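IroE-like serine hydrolase (Shewanella oneidensis, PDB 3GFF) probably hydrolyses ester bonds as an IroE-like serine hydrolase of the alpha/beta-hydrolase clan, a member of the esterase D family. Local coordinates at residues 57-62 with 251-256; 115-119 with 150-154; 138-144 with 162-168. All coordinates share one frame; numbering follows the deposited sequence.

Contact 1. Residues 57-62 with 251-256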
loop_
_atom_site.group_PDB
_atom_site.type_symbol
_atom_site.label_atom_id
_atom_site.label_comp_id
_atom_site.label_asym_id
_atom_site.label_seq_id
_atom_site.Cartn_x
_atom_site.Cartn_y
_atom_site.Cartn_z
ATOM N N HIS A 57 5.386 6.488 -2.662
ATOM C CA HIS A 57 4.534 5.406 -2.138
ATOM C C HIS A 57 4.107 4.451 -3.233
ATOM O O HIS A 57 3.938 3.265 -2.966
ATOM C CB HIS A 57 3.298 5.912 -1.343
ATOM C CG HIS A 57 2.186 6.451 -2.197
ATOM N ND1 HIS A 57 1.076 5.704 -2.544
ATOM C CD2 HIS A 57 1.998 7.673 -2.744
ATOM C CE1 HIS A 57 0.274 6.432 -3.304
ATOM N NE2 HIS A 57 0.807 7.632 -3.438
HETATM N N MSE A 58 3.923 4.955 -4.453
HETATM C CA MSE A 58 3.532 4.111 -5.603
HETATM C C MSE A 58 4.683 3.206 -6.018
HETATM O O MSE A 58 4.523 1.982 -6.109
HETATM C CB MSE A 58 3.075 4.957 -6.789
HETATM C CG MSE A 58 1.714 5.621 -6.604
HETATM SE SE MSE A 58 1.080 6.417 -8.194
HETATM C CE MSE A 58 -0.726 6.857 -7.560
ATOM N N ALA A 59 5.856 3.800 -6.250
ATOM C CA ALA A 59 7.043 3.008 -6.581
ATOM C C ALA A 59 7.375 1.929 -5.470
ATOM O O ALA A 59 7.681 0.781 -5.815
ATOM C CB ALA A 59 8.253 3.926 -6.875
ATOM N N SER A 60 7.277 2.261 -4.171
ATOM C CA SER A 60 7.542 1.236 -3.127
ATOM C C SER A 60 6.487 0.096 -3.152
ATOM O O SER A 60 6.801 -1.073 -2.909
ATOM C CB SER A 60 7.689 1.829 -1.719
ATOM O OG SER A 60 6.531 2.502 -1.267
ATOM N N LEU A 61 5.238 0.443 -3.456
ATOM C CA LEU A 61 4.192 -0.557 -3.548
ATOM C C LEU A 61 4.487 -1.438 -4.772
ATOM O O LEU A 61 4.544 -2.659 -4.667
ATOM C CB LEU A 61 2.813 0.117 -3.597
ATOM C CG LEU A 61 1.627 -0.791 -3.920
ATOM C CD1 LEU A 61 1.557 -1.921 -2.851
ATOM C CD2 LEU A 61 0.313 0.003 -4.075
ATOM N N LEU A 62 4.724 -0.817 -5.919
ATOM C CA LEU A 62 5.012 -1.573 -7.146
ATOM C C LEU A 62 6.188 -2.561 -7.028
ATOM O O LEU A 62 6.079 -3.723 -7.448
ATOM C CB LEU A 62 5.178 -0.637 -8.345
ATOM C CG LEU A 62 3.891 0.045 -8.802
ATOM C CD1 LEU A 62 4.217 1.137 -9.769
ATOM C CD2 LEU A 62 2.928 -0.935 -9.429
ATOM N N SER A 251 -5.366 7.038 -4.054
ATOM C CA SER A 251 -4.264 6.872 -5.004
ATOM C C SER A 251 -3.541 5.571 -4.754
ATOM O O SER A 251 -3.239 4.808 -5.702
ATOM C CB SER A 251 -3.278 8.074 -4.971
ATOM O OG SER A 251 -2.620 8.227 -3.707
ATOM N N HIS A 252 -3.325 5.273 -3.478
ATOM C CA HIS A 252 -2.576 4.076 -3.091
ATOM C C HIS A 252 -3.300 2.735 -3.327
ATOM O O HIS A 252 -2.755 1.873 -4.050
ATOM C CB HIS A 252 -2.154 4.179 -1.647
ATOM C CG HIS A 252 -1.108 3.180 -1.247
ATOM N ND1 HIS A 252 0.238 3.398 -1.448
ATOM C CD2 HIS A 252 -1.209 1.989 -0.616
ATOM C CE1 HIS A 252 0.923 2.374 -0.967
ATOM N NE2 HIS A 252 0.068 1.509 -0.446
ATOM N N ILE A 253 -4.464 2.546 -2.683
ATOM C CA ILE A 253 -5.259 1.307 -2.804
ATOM C C ILE A 253 -5.794 1.159 -4.222
ATOM O O ILE A 253 -6.060 0.037 -4.678
ATOM C CB ILE A 253 -6.436 1.195 -1.706
ATOM C CG1 ILE A 253 -6.881 -0.263 -1.501
ATOM C CG2 ILE A 253 -7.641 2.084 -2.039
ATOM C CD1 ILE A 253 -5.733 -1.271 -1.051
ATOM N N GLY A 254 -5.985 2.300 -4.904
ATOM C CA GLY A 254 -6.446 2.334 -6.302
ATOM C C GLY A 254 -5.406 1.720 -7.236
ATOM O O GLY A 254 -5.746 0.939 -8.120
ATOM N N LEU A 255 -4.136 2.074 -7.037
ATOM C CA LEU A 255 -3.029 1.465 -7.786
ATOM C C LEU A 255 -2.877 0.000 -7.326
ATOM O O LEU A 255 -2.715 -0.905 -8.121
ATOM C CB LEU A 255 -1.719 2.224 -7.531
ATOM C CG LEU A 255 -0.412 1.682 -8.173
ATOM C CD1 LEU A 255 -0.389 1.815 -9.720
ATOM C CD2 LEU A 255 0.853 2.387 -7.557
ATOM N N TYR A 256 -2.946 -0.234 -6.022
ATOM C CA TYR A 256 -2.844 -1.582 -5.519
ATOM C C TYR A 256 -3.791 -2.519 -6.286
ATOM O O TYR A 256 -3.370 -3.521 -6.875
ATOM C CB TYR A 256 -3.124 -1.612 -4.031
ATOM C CG TYR A 256 -2.865 -2.960 -3.392
ATOM C CD1 TYR A 256 -3.838 -3.966 -3.393
ATOM C CD2 TYR A 256 -1.646 -3.234 -2.774
ATOM C CE1 TYR A 256 -3.586 -5.224 -2.794
ATOM C CE2 TYR A 256 -1.383 -4.462 -2.212
ATOM C CZ TYR A 256 -2.346 -5.467 -2.220
ATOM O OH TYR A 256 -2.062 -6.689 -1.610
#
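His57 and His252 meet through their ND1 atoms, which lie 2.7 Å apart in a fairly straight hydrogen bond (161°) in which either nitrogen could be the donor. Each ND1 lies at the edge of the other ring, near its plane; the rings meet rim to rim, their planes 33° apart, and neither covers the other. The His57 ring is brought there by a chi1 of 76°, which tucks CG between the backbone N and the carbonyl carbon, while His252 reaches across with CG anti to its own N. A face of the His252 ring is covered by Leu61, whose CD2 makes a CH-pi contact 4.0 Å from the ring centroid. The other methyl of that leucine, CD1, touches the rim of Tyr256 at CD2, 3.5 Å away. In the apolar part, Leu255 CD2 presses against Met58, a selenomethionine, at 3.5 Å from CG, a tight fit, and Leu62 CG closes on the same methyl. The extended Met58 chain carries its CE to Ser251 CB, 3.8 Å away.

Gln54 stands behind the polar end: its OE1 is hydrogen-bonded to both His57 NE2 and Ser251 OG, fixing the rotation of the first imidazole. The second subunit also reaches this site: its Phe64 stacks on His57, its His252 NE2 bonds to the NE2 of this His252, and its Glu245 to Tyr256 OH. Segments 57-62 and 251-256, running roughly parallel, thus carry imidazoles into the dimer interface. If Gln54 is modelled the right way round, His57 NE2 would probably carry a hydrogen, and a neutral His57 would accept at ND1 from His252 ND1. The His252 pair would still need one proton between its NE2 atoms, so the subunits' histidines are then unlikely to be in identical protonation states.

Contact 2. Residues 115-119 with 150-154; sequences GRFLD and VAMEA
Leu118 projects from helix 114-132 onto helix 146-156 and supplies most of the close contacts. Its two methyls divide the work: CD2 rests between Val150 CG1, 3.8 Å away, and Ala154 CB, at 3.9 Å, whereas CD1 lies against the backbone, 3.7 Å from Ala154 N. With CG beside its own backbone N and anti to the carbonyl carbon (chi1 -79°), the isobutyl group slides past Val150, the two side chains pointing in opposite directions. The small Ala154 side chain is consistent with this close approach to the helix backbone.

Away from this centre the fit is looser. Phe117 offers Val150 only the edge of its ring, CE2 standing 4.2 Å from CG1, and its ring also meets that of Tyr90. Glu153 takes part through its aliphatic portion: CG comes to 4.1 Å from Leu118 CD1, and the chain then bends at chi2 (64°) to carry the carboxylate to Tyr179 OH and Arg156. Arg116 extends into solvent from the outer side of its helix, and the partly exposed Asp119, also turned from the interface, forms a salt bridge with Arg159. The segments bury 215 Å² between them, and the contacts are apolar.

Segments 115-119 and 150-154 cross steeply, at -79°, with their axes 10.4 Å apart at closest approach. Ala151 and Met152, the latter a selenomethionine, turn instead to strand 164-168. Helix 146-156 is thus held between the central sheet and an outer helix, and begins within the GxSxG sequence, consistent with the helix of a nucleophile elbow in an alpha/beta-hydrolase fold.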
loop_
_atom_site.group_PDB
_atom_site.type_symbol
_atom_site.label_atom_id
_atom_site.label_comp_id
_atom_site.label_asym_id
_atom_site.label_seq_id
_atom_site.Cartn_x
_atom_site.Cartn_y
_atom_site.Cartn_z
ATOM N N GLY A 115 -2.991 18.022 -24.267
ATOM C CA GLY A 115 -2.610 17.515 -25.607
ATOM C C GLY A 115 -1.128 17.580 -25.837
ATOM O O GLY A 115 -0.487 16.597 -26.232
ATOM N N ARG A 116 -0.586 18.754 -25.555
ATOM C CA ARG A 116 0.832 19.019 -25.697
ATOM C C ARG A 116 1.696 18.278 -24.697
ATOM O O ARG A 116 2.796 17.880 -25.045
ATOM C CB ARG A 116 1.083 20.530 -25.675
ATOM C CG ARG A 116 0.483 21.179 -26.947
ATOM C CD ARG A 116 -0.168 22.550 -26.748
ATOM N NE ARG A 116 0.568 23.820 -26.901
ATOM C CZ ARG A 116 1.867 24.028 -27.156
ATOM N NH1 ARG A 116 2.777 23.053 -27.297
ATOM N NH2 ARG A 116 2.263 25.294 -27.259
ATOM N N PHE A 117 1.228 18.135 -23.468
ATOM C CA PHE A 117 1.938 17.357 -22.467
ATOM C C PHE A 117 1.997 15.864 -22.889
ATOM O O PHE A 117 3.041 15.199 -22.706
ATOM C CB PHE A 117 1.323 17.587 -21.083
ATOM C CG PHE A 117 1.823 16.660 -20.014
ATOM C CD1 PHE A 117 3.053 16.845 -19.435
ATOM C CD2 PHE A 117 1.030 15.610 -19.562
ATOM C CE1 PHE A 117 3.490 16.001 -18.419
ATOM C CE2 PHE A 117 1.469 14.759 -18.570
ATOM C CZ PHE A 117 2.694 14.943 -18.007
ATOM N N LEU A 118 0.896 15.331 -23.440
ATOM C CA LEU A 118 0.910 13.971 -23.976
ATOM C C LEU A 118 1.895 13.895 -25.159
ATOM O O LEU A 118 2.619 12.906 -25.328
ATOM C CB LEU A 118 -0.494 13.514 -24.400
ATOM C CG LEU A 118 -1.381 13.065 -23.234
ATOM C CD1 LEU A 118 -2.882 13.104 -23.609
ATOM C CD2 LEU A 118 -0.894 11.655 -22.737
ATOM N N ASP A 119 1.916 14.932 -25.990
ATOM C CA ASP A 119 2.871 14.979 -27.108
ATOM C C ASP A 119 4.292 14.946 -26.567
ATOM O O ASP A 119 5.180 14.283 -27.130
ATOM C CB ASP A 119 2.669 16.226 -27.940
ATOM C CG ASP A 119 1.391 16.185 -28.763
ATOM O OD1 ASP A 119 0.782 15.114 -28.960
ATOM O OD2 ASP A 119 0.989 17.248 -29.198
ATOM N N VAL A 150 -5.574 13.157 -17.768
ATOM C CA VAL A 150 -4.538 12.897 -18.778
ATOM C C VAL A 150 -4.759 11.486 -19.352
ATOM O O VAL A 150 -4.704 11.280 -20.575
ATOM C CB VAL A 150 -3.134 13.007 -18.203
ATOM C CG1 VAL A 150 -2.099 12.591 -19.260
ATOM C CG2 VAL A 150 -2.859 14.409 -17.662
ATOM N N ALA A 151 -4.986 10.519 -18.457
ATOM C CA ALA A 151 -5.337 9.138 -18.846
ATOM C C ALA A 151 -6.553 9.163 -19.756
ATOM O O ALA A 151 -6.514 8.594 -20.834
ATOM C CB ALA A 151 -5.602 8.260 -17.623
HETATM N N MSE A 152 -7.611 9.877 -19.358
HETATM C CA MSE A 152 -8.848 9.930 -20.167
HETATM C C MSE A 152 -8.605 10.494 -21.550
HETATM O O MSE A 152 -9.129 9.973 -22.523
HETATM C CB MSE A 152 -9.943 10.760 -19.476
HETATM C CG MSE A 152 -10.508 10.154 -18.172
HETATM SE SE MSE A 152 -10.984 8.247 -18.338
HETATM C CE MSE A 152 -11.850 7.922 -16.694
ATOM N N GLU A 153 -7.829 11.579 -21.626
ATOM C CA GLU A 153 -7.524 12.247 -22.895
ATOM C C GLU A 153 -6.621 11.374 -23.811
ATOM O O GLU A 153 -6.815 11.295 -25.015
ATOM C CB GLU A 153 -6.924 13.619 -22.598
ATOM C CG GLU A 153 -6.750 14.526 -23.792
ATOM C CD GLU A 153 -8.062 14.918 -24.460
ATOM O OE1 GLU A 153 -9.168 14.523 -23.987
ATOM O OE2 GLU A 153 -7.977 15.608 -25.467
ATOM N N ALA A 154 -5.666 10.674 -23.219
ATOM C CA ALA A 154 -4.811 9.743 -23.949
ATOM C C ALA A 154 -5.723 8.700 -24.603
ATOM O O ALA A 154 -5.616 8.456 -25.803
ATOM C CB ALA A 154 -3.784 9.083 -22.995
#

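Contact 3. Residues 138-144 with 162-168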
loop_
_atom_site.group_PDB
_atom_site.type_symbol
_atom_site.label_atom_id
_atom_site.label_comp_id
_atom_site.label_asym_id
_atom_site.label_seq_id
_atom_site.Cartn_x
_atom_site.Cartn_y
_atom_site.Cartn_z
ATOM N N ILE A 138 4.995 -2.771 -23.720
ATOM C CA ILE A 138 3.830 -2.610 -22.862
ATOM C C ILE A 138 4.016 -1.361 -21.991
ATOM O O ILE A 138 4.905 -1.320 -21.124
ATOM C CB ILE A 138 3.597 -3.886 -21.999
ATOM C CG1 ILE A 138 3.426 -5.115 -22.910
ATOM C CG2 ILE A 138 2.378 -3.729 -21.119
ATOM C CD1 ILE A 138 2.310 -4.970 -23.938
ATOM N N ASN A 139 3.204 -0.338 -22.259
ATOM C CA ASN A 139 3.283 0.920 -21.518
ATOM C C ASN A 139 1.966 1.206 -20.814
ATOM O O ASN A 139 0.899 1.160 -21.452
ATOM C CB ASN A 139 3.597 2.078 -22.465
ATOM C CG ASN A 139 4.862 1.867 -23.226
ATOM O OD1 ASN A 139 5.940 1.775 -22.643
ATOM N ND2 ASN A 139 4.746 1.767 -24.547
ATOM N N VAL A 140 2.068 1.558 -19.531
ATOM C CA VAL A 140 0.926 1.822 -18.658
ATOM C C VAL A 140 0.999 3.259 -18.143
ATOM O O VAL A 140 2.055 3.709 -17.785
ATOM C CB VAL A 140 0.917 0.815 -17.442
ATOM C CG1 VAL A 140 -0.229 1.115 -16.435
ATOM C CG2 VAL A 140 0.840 -0.632 -17.947
ATOM N N LEU A 141 -0.126 3.974 -18.138
ATOM C CA LEU A 141 -0.193 5.342 -17.604
ATOM C C LEU A 141 -1.076 5.298 -16.371
ATOM O O LEU A 141 -2.216 4.762 -16.432
ATOM C CB LEU A 141 -0.731 6.358 -18.637
ATOM C CG LEU A 141 -0.823 7.856 -18.229
ATOM C CD1 LEU A 141 0.539 8.435 -17.856
ATOM C CD2 LEU A 141 -1.447 8.670 -19.366
ATOM N N VAL A 142 -0.547 5.844 -15.261
ATOM C CA VAL A 142 -1.258 5.949 -13.978
ATOM C C VAL A 142 -1.479 7.451 -13.644
ATOM O O VAL A 142 -0.528 8.210 -13.433
ATOM C CB VAL A 142 -0.504 5.223 -12.809
ATOM C CG1 VAL A 142 -1.273 5.332 -11.484
ATOM C CG2 VAL A 142 -0.205 3.757 -13.156
ATOM N N GLY A 143 -2.742 7.873 -13.652
ATOM C CA GLY A 143 -3.115 9.245 -13.381
ATOM C C GLY A 143 -4.122 9.287 -12.245
ATOM O O GLY A 143 -5.070 8.504 -12.220
ATOM N N HIS A 144 -3.886 10.186 -11.288
ATOM C CA HIS A 144 -4.743 10.385 -10.138
ATOM C C HIS A 144 -5.211 11.834 -10.128
ATOM O O HIS A 144 -4.414 12.752 -10.441
ATOM C CB HIS A 144 -3.943 10.095 -8.870
ATOM C CG HIS A 144 -4.622 10.509 -7.609
ATOM N ND1 HIS A 144 -4.253 11.635 -6.916
ATOM C CD2 HIS A 144 -5.670 9.972 -6.936
ATOM C CE1 HIS A 144 -5.025 11.756 -5.849
ATOM N NE2 HIS A 144 -5.905 10.773 -5.846
ATOM N N PHE A 162 0.393 4.029 -25.190
ATOM C CA PHE A 162 -0.109 3.334 -24.008
ATOM C C PHE A 162 -1.171 2.278 -24.338
ATOM O O PHE A 162 -2.045 2.541 -25.128
ATOM C CB PHE A 162 -0.753 4.318 -23.004
ATOM C CG PHE A 162 0.146 5.411 -22.520
ATOM C CD1 PHE A 162 1.157 5.150 -21.625
ATOM C CD2 PHE A 162 -0.054 6.729 -22.919
ATOM C CE1 PHE A 162 1.986 6.183 -21.144
ATOM C CE2 PHE A 162 0.776 7.766 -22.443
ATOM C CZ PHE A 162 1.789 7.478 -21.559
ATOM N N SER A 163 -1.089 1.100 -23.713
ATOM C CA SER A 163 -2.125 0.048 -23.881
ATOM C C SER A 163 -3.075 -0.025 -22.685
ATOM O O SER A 163 -4.180 -0.578 -22.790
ATOM C CB SER A 163 -1.499 -1.330 -24.107
ATOM O OG SER A 163 -0.525 -1.612 -23.115
ATOM N N ALA A 164 -2.650 0.532 -21.567
ATOM C CA ALA A 164 -3.409 0.431 -20.308
ATOM C C ALA A 164 -3.352 1.714 -19.549
ATOM O O ALA A 164 -2.288 2.368 -19.463
ATOM C CB ALA A 164 -2.837 -0.721 -19.389
ATOM N N TYR A 165 -4.471 2.025 -18.914
ATOM C CA TYR A 165 -4.605 3.228 -18.115
ATOM C C TYR A 165 -5.245 2.934 -16.758
ATOM O O TYR A 165 -6.197 2.147 -16.636
ATOM C CB TYR A 165 -5.497 4.242 -18.843
ATOM C CG TYR A 165 -5.016 4.668 -20.221
ATOM C CD1 TYR A 165 -4.122 5.707 -20.352
ATOM C CD2 TYR A 165 -5.473 4.057 -21.376
ATOM C CE1 TYR A 165 -3.666 6.110 -21.586
ATOM C CE2 TYR A 165 -5.040 4.489 -22.641
ATOM C CZ TYR A 165 -4.129 5.520 -22.718
ATOM O OH TYR A 165 -3.628 6.010 -23.898
ATOM N N LEU A 166 -4.710 3.612 -15.758
ATOM C CA LEU A 166 -5.205 3.598 -14.413
ATOM C C LEU A 166 -5.637 5.013 -14.146
ATOM O O LEU A 166 -4.785 5.913 -14.105
ATOM C CB LEU A 166 -4.159 3.136 -13.382
ATOM C CG LEU A 166 -4.210 1.629 -13.094
ATOM C CD1 LEU A 166 -3.706 0.832 -14.273
ATOM C CD2 LEU A 166 -3.455 1.284 -11.794
ATOM N N ALA A 167 -6.953 5.206 -13.987
ATOM C CA ALA A 167 -7.543 6.536 -13.709
ATOM C C ALA A 167 -8.080 6.509 -12.273
ATOM O O ALA A 167 -9.085 5.898 -12.001
ATOM C CB ALA A 167 -8.636 6.854 -14.711
ATOM N N LEU A 168 -7.348 7.135 -11.363
ATOM C CA LEU A 168 -7.625 7.082 -9.925
ATOM C C LEU A 168 -8.323 8.367 -9.430
ATOM O O LEU A 168 -7.718 9.412 -9.242
ATOM C CB LEU A 168 -6.321 6.811 -9.160
ATOM C CG LEU A 168 -5.461 5.639 -9.709
ATOM C CD1 LEU A 168 -4.110 5.460 -8.942
ATOM C CD2 LEU A 168 -6.301 4.359 -9.749
HETATM O O HOH W 1 1.614 -0.541 -24.597
#
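Strands 138-144 and 164-168 are the parallel neighbours of a beta-alpha-beta unit whose crossover is helix 146-156, in the middle of the mixed sheet of an alpha/beta-hydrolase fold. Leu141 is gripped through both its backbone polar atoms: its N donates to Ala164 O at 3.0 Å and its O accepts from Leu166 N at 2.8 Å. Gly143 repeats the pattern two residues on, with N bonded to Leu166 O and O to Leu168 N, both nearly straight at 175°. Phe162, ahead of the second strand, packs on Leu141: Leu141 CB sits over one face of the Phe162 ring, 3.8 Å from its centroid, and the leucine's CD2 reaches toward Tyr165 as well. These three side chains lie on the sheet face covered by helix 146-156.

Across the sheet, Val140, Val142, Leu166 and Leu168 form an aliphatic layer against helix 250-263. Val142 places CG1 anti to its backbone N (chi1 -179°), where it meets Leu168 CD1 at 3.8 Å, while its CG2 lies beside Leu166 CB.

Strand 138-144 leads directly into the probable nucleophile elbow of the GxSxG pattern, which begins at Gly143 and would place Ser145 at the turn; His247 and Asp169 would complete a Ser-His-Asp triad. The His144 ring has Leu168 CB at its edge, in plane, and its CD2 lies 3.1 Å from Leu168 O; the ring is held by His247, whose backbone O accepts from NE2. At the other end of the strands, Ser163 N donates to Asn139 O. Here one ordered water bridges the two segments, accepting from Asn139 N at 2.8 Å and hydrogen-bonding to Ser163 OG at the same distance.

All three contacts are buried, but they occupy different layers. Contact 3 lies in the middle of the sheet, its centre about 2 Å from that of the chain, and depends on backbone hydrogen bonds; contacts 1 and 2 lie on opposite sides of the chain's centre and are built from side chains on helices. Contact 3 touches both: Leu255 of contact 1 packs on Leu166, and Ala154 of contact 2 on Tyr165, while contacts 1 and 2 stay about 11 Å apart at their nearest atoms. Helix 146-156 of contact 2 is the crossover joining the strands of contact 3. Contact 2 is apolar across its segments; contact 1 combines apolar packing with paired histidines and borders the second subunit.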